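Local atomic coordinates of Phospholipase/Carboxylesterase (Haliangium ochraceum, PDB entry 4Q82), a protein that probably hydrolyses carboxylic or phospholipid ester bonds as a serine hydrolase of the alpha/beta-hydrolase type. Residues 53-58 / 66-71. Numbering follows the deposited sequence.
Sequences LSVRAL and GFWEYL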
ATOM      1  N   LEU A  53       7.512  -0.210  16.275  1.00 22.53           N
ATOM      2  CA  LEU A  53       7.056   0.930  15.467  1.00 21.95           C
ATOM      3  C   LEU A  53       7.851   2.169  15.835  1.00 24.29           C
ATOM      4  O   LEU A  53       7.862   2.556  17.010  1.00 23.88           O
ATOM      5  CB  LEU A  53       5.574   1.174  15.710  1.00 21.51           C
ATOM      6  CG  LEU A  53       4.972   2.403  15.015  1.00 21.84           C
ATOM      7  CD1 LEU A  53       5.003   2.177  13.499  1.00 19.73           C
ATOM      8  CD2 LEU A  53       3.544   2.619  15.512  1.00 22.10           C
ATOM      9  N   SER A  54       8.538   2.771  14.865  1.00 24.65           N
ATOM     10  CA  SER A  54       9.377   3.948  15.119  1.00 26.83           C
ATOM     11  C   SER A  54       9.052   5.091  14.167  1.00 26.33           C
ATOM     12  O   SER A  54       8.869   4.870  12.968  1.00 25.60           O
ATOM     13  CB  SER A  54      10.859   3.611  14.977  1.00 28.51           C
ATOM     14  OG  SER A  54      11.209   2.541  15.834  1.00 29.73           O
ATOM     15  N   VAL A  55       9.005   6.310  14.699  1.00 26.54           N
ATOM     16  CA  VAL A  55       8.764   7.493  13.879  1.00 26.34           C
ATOM     17  C   VAL A  55      10.073   7.915  13.223  1.00 28.28           C
ATOM     18  O   VAL A  55      11.144   7.910  13.855  1.00 30.64           O
ATOM     19  CB  VAL A  55       8.160   8.647  14.724  1.00 30.24           C
ATOM     20  CG1 VAL A  55       9.214   9.287  15.629  1.00 32.95           C
ATOM     21  CG2 VAL A  55       7.480   9.685  13.831  1.00 29.23           C
ATOM     22  N   ARG A  56      10.005   8.249  11.941  1.00 27.21           N
ATOM     23  CA  ARG A  56      11.192   8.670  11.198  1.00 29.59           C
ATOM     24  C   ARG A  56      10.890   9.991  10.513  1.00 30.14           C
ATOM     25  O   ARG A  56      10.514  10.022   9.340  1.00 30.25           O
ATOM     26  CB  ARG A  56      11.605   7.616  10.178  1.00 29.47           C
ATOM     27  CG  ARG A  56      11.898   6.249  10.783  1.00 30.40           C
ATOM     28  CD  ARG A  56      13.237   6.252  11.535  1.00 34.01           C
ATOM     29  NE  ARG A  56      13.490   4.926  12.099  1.00 34.85           N
ATOM     30  CZ  ARG A  56      14.069   4.698  13.275  1.00 36.89           C
ATOM     31  NH1 ARG A  56      14.484   5.707  14.029  1.00 38.97           N
ATOM     32  NH2 ARG A  56      14.244   3.449  13.697  1.00 37.15           N
ATOM     33  N   ALA A  57      11.039  11.082  11.262  1.00 30.72           N
ATOM     34  CA  ALA A  57      10.615  12.397  10.794  1.00 31.08           C
ATOM     35  C   ALA A  57      11.402  12.855   9.571  1.00 31.93           C
ATOM     36  O   ALA A  57      12.547  12.447   9.353  1.00 33.48           O
ATOM     37  CB  ALA A  57      10.742  13.426  11.909  1.00 33.13           C
ATOM     38  N   LEU A  58      10.761  13.691   8.766  1.00 31.01           N
ATOM     39  CA  LEU A  58      11.387  14.260   7.588  1.00 32.22           C
ATOM     40  C   LEU A  58      12.711  14.924   7.961  1.00 35.98           C
ATOM     41  O   LEU A  58      12.793  15.621   8.976  1.00 35.39           O
ATOM     42  CB  LEU A  58      10.452  15.266   6.943  1.00 31.67           C
ATOM     43  CG  LEU A  58      10.935  15.904   5.648  1.00 33.62           C
ATOM     44  CD1 LEU A  58      11.158  14.815   4.620  1.00 32.49           C
ATOM     45  CD2 LEU A  58       9.913  16.906   5.166  1.00 33.66           C
ATOM     46  N   GLY A  66       8.715  12.155   5.724  1.00 24.57           N
ATOM     47  CA  GLY A  66       8.633  11.562   7.055  1.00 24.15           C
ATOM     48  C   GLY A  66       7.852  10.244   6.933  1.00 22.37           C
ATOM     49  O   GLY A  66       6.999  10.113   6.057  1.00 21.58           O
ATOM     50  N   PHE A  67       8.134   9.265   7.786  1.00 22.94           N
ATOM     51  CA  PHE A  67       7.386   7.998   7.730  1.00 21.95           C
ATOM     52  C   PHE A  67       7.417   7.244   9.044  1.00 22.53           C
ATOM     53  O   PHE A  67       8.301   7.466   9.889  1.00 23.61           O
ATOM     54  CB  PHE A  67       7.926   7.097   6.609  1.00 22.45           C
ATOM     55  CG  PHE A  67       9.352   6.637   6.804  1.00 24.41           C
ATOM     56  CD1 PHE A  67      10.420   7.452   6.447  1.00 26.26           C
ATOM     57  CD2 PHE A  67       9.625   5.364   7.306  1.00 24.09           C
ATOM     58  CE1 PHE A  67      11.734   7.015   6.607  1.00 28.28           C
ATOM     59  CE2 PHE A  67      10.941   4.923   7.475  1.00 26.78           C
ATOM     60  CZ  PHE A  67      11.991   5.751   7.121  1.00 28.47           C
ATOM     61  N   TRP A  68       6.439   6.350   9.207  1.00 21.93           N
ATOM     62  CA  TRP A  68       6.443   5.360  10.283  1.00 22.07           C
ATOM     63  C   TRP A  68       7.141   4.108   9.808  1.00 22.47           C
ATOM     64  O   TRP A  68       6.844   3.604   8.733  1.00 22.26           O
ATOM     65  CB  TRP A  68       5.016   4.988  10.739  1.00 20.86           C
ATOM     66  CG  TRP A  68       4.351   6.102  11.483  1.00 22.14           C
ATOM     67  CD1 TRP A  68       3.496   7.034  10.973  1.00 21.92           C
ATOM     68  CD2 TRP A  68       4.554   6.449  12.854  1.00 23.85           C
ATOM     69  NE1 TRP A  68       3.123   7.928  11.957  1.00 22.13           N
ATOM     70  CE2 TRP A  68       3.756   7.583  13.123  1.00 23.34           C
ATOM     71  CE3 TRP A  68       5.319   5.895  13.890  1.00 25.36           C
ATOM     72  CZ2 TRP A  68       3.704   8.181  14.377  1.00 24.37           C
ATOM     73  CZ3 TRP A  68       5.258   6.484  15.150  1.00 26.75           C
ATOM     74  CH2 TRP A  68       4.460   7.615  15.380  1.00 25.92           C
ATOM     75  N   GLU A  69       8.051   3.600  10.632  1.00 21.82           N
ATOM     76  CA  GLU A  69       8.796   2.385  10.329  1.00 22.17           C
ATOM     77  C   GLU A  69       8.350   1.270  11.253  1.00 21.66           C
ATOM     78  O   GLU A  69       8.448   1.395  12.477  1.00 23.34           O
ATOM     79  CB  GLU A  69      10.296   2.641  10.479  1.00 25.12           C
ATOM     80  CG  GLU A  69      11.168   1.423  10.449  1.00 25.60           C
ATOM     81  CD  GLU A  69      12.501   1.711  11.115  1.00 28.21           C
ATOM     82  OE1 GLU A  69      13.378   2.362  10.488  1.00 29.24           O
ATOM     83  OE2 GLU A  69      12.650   1.309  12.288  1.00 27.92           O
ATOM     84  N   TYR A  70       7.820   0.202  10.667  1.00 20.02           N
ATOM     85  CA  TYR A  70       7.523  -1.015  11.417  1.00 19.98           C
ATOM     86  C   TYR A  70       8.436  -2.150  10.955  1.00 21.34           C
ATOM     87  O   TYR A  70       8.488  -2.467   9.762  1.00 21.34           O
ATOM     88  CB  TYR A  70       6.050  -1.462  11.266  1.00 18.34           C
ATOM     89  CG  TYR A  70       5.865  -2.833  11.902  1.00 17.94           C
ATOM     90  CD1 TYR A  70       5.907  -2.982  13.288  1.00 19.23           C
ATOM     91  CD2 TYR A  70       5.708  -3.977  11.122  1.00 17.84           C
ATOM     92  CE1 TYR A  70       5.745  -4.236  13.889  1.00 20.68           C
ATOM     93  CE2 TYR A  70       5.568  -5.251  11.720  1.00 19.57           C
ATOM     94  CZ  TYR A  70       5.584  -5.357  13.099  1.00 20.97           C
ATOM     95  OH  TYR A  70       5.448  -6.590  13.693  1.00 22.81           O
ATOM     96  N   LEU A  71       9.146  -2.764  11.901  1.00 22.08           N
ATOM     97  CA  LEU A  71      10.001  -3.908  11.603  1.00 23.74           C
ATOM     98  C   LEU A  71       9.374  -5.172  12.179  1.00 25.06           C
ATOM     99  O   LEU A  71       8.871  -5.173  13.306  1.00 23.55           O
ATOM    100  CB  LEU A  71      11.413  -3.700  12.164  1.00 25.52           C
ATOM    101  CG  LEU A  71      12.126  -2.427  11.707  1.00 25.89           C
ATOM    102  CD1 LEU A  71      13.450  -2.291  12.446  1.00 27.59           C
ATOM    103  CD2 LEU A  71      12.337  -2.412  10.208  1.00 25.80           C
TER
HETATM  104  O   HOH W   1      11.097   0.339  14.209  1.00 26.36           O
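Arg56 bends at its second torsion (chi2 -74°) while Glu69, with CG trans to its backbone N (chi1 169°), runs out extended, and the two charged ends meet above an antiparallel beta hairpin whose strand 53-56 forms one outer edge of the central sheet. The guanidinium grips the carboxylate side-on in a salt bridge: NE of Arg56 lies 3.0 Å from OE1 of Glu69, approaching from above the carboxylate plane, and NH2 of Arg56 meets OE2 of Glu69 on its syn side but tilted out of that plane. Guanidinium and carboxylate planes stand 59° apart, unlike the coplanar pair of an ideal bidentate bridge. Tyr152 also hydrogen-bonds OE1, a second partner that suits a buried acid. The aliphatic stem of Arg56 makes a CH-pi contact, CB lying 3.6 Å from the Phe67 ring centroid; Phe144 and Phe147 add aromatic neighbours. On the other side of the sheet, the broad indole of Trp68 accommodates two aliphatic neighbours: beta-branched Val55 makes a CH-pi contact through CG2 over the six-membered ring, and Leu53 CG packs 3.7 Å from Trp68 CE3, while NE1 is hydrogen-bonded to Leu100 O. Ser54–Glu69 and Arg56–Phe67 are the hydrogen-bonded pairs. Ser54 supplies a hydroxyl: a water lies 2.7 Å from Ser54 OG and donates to Glu69 OE2.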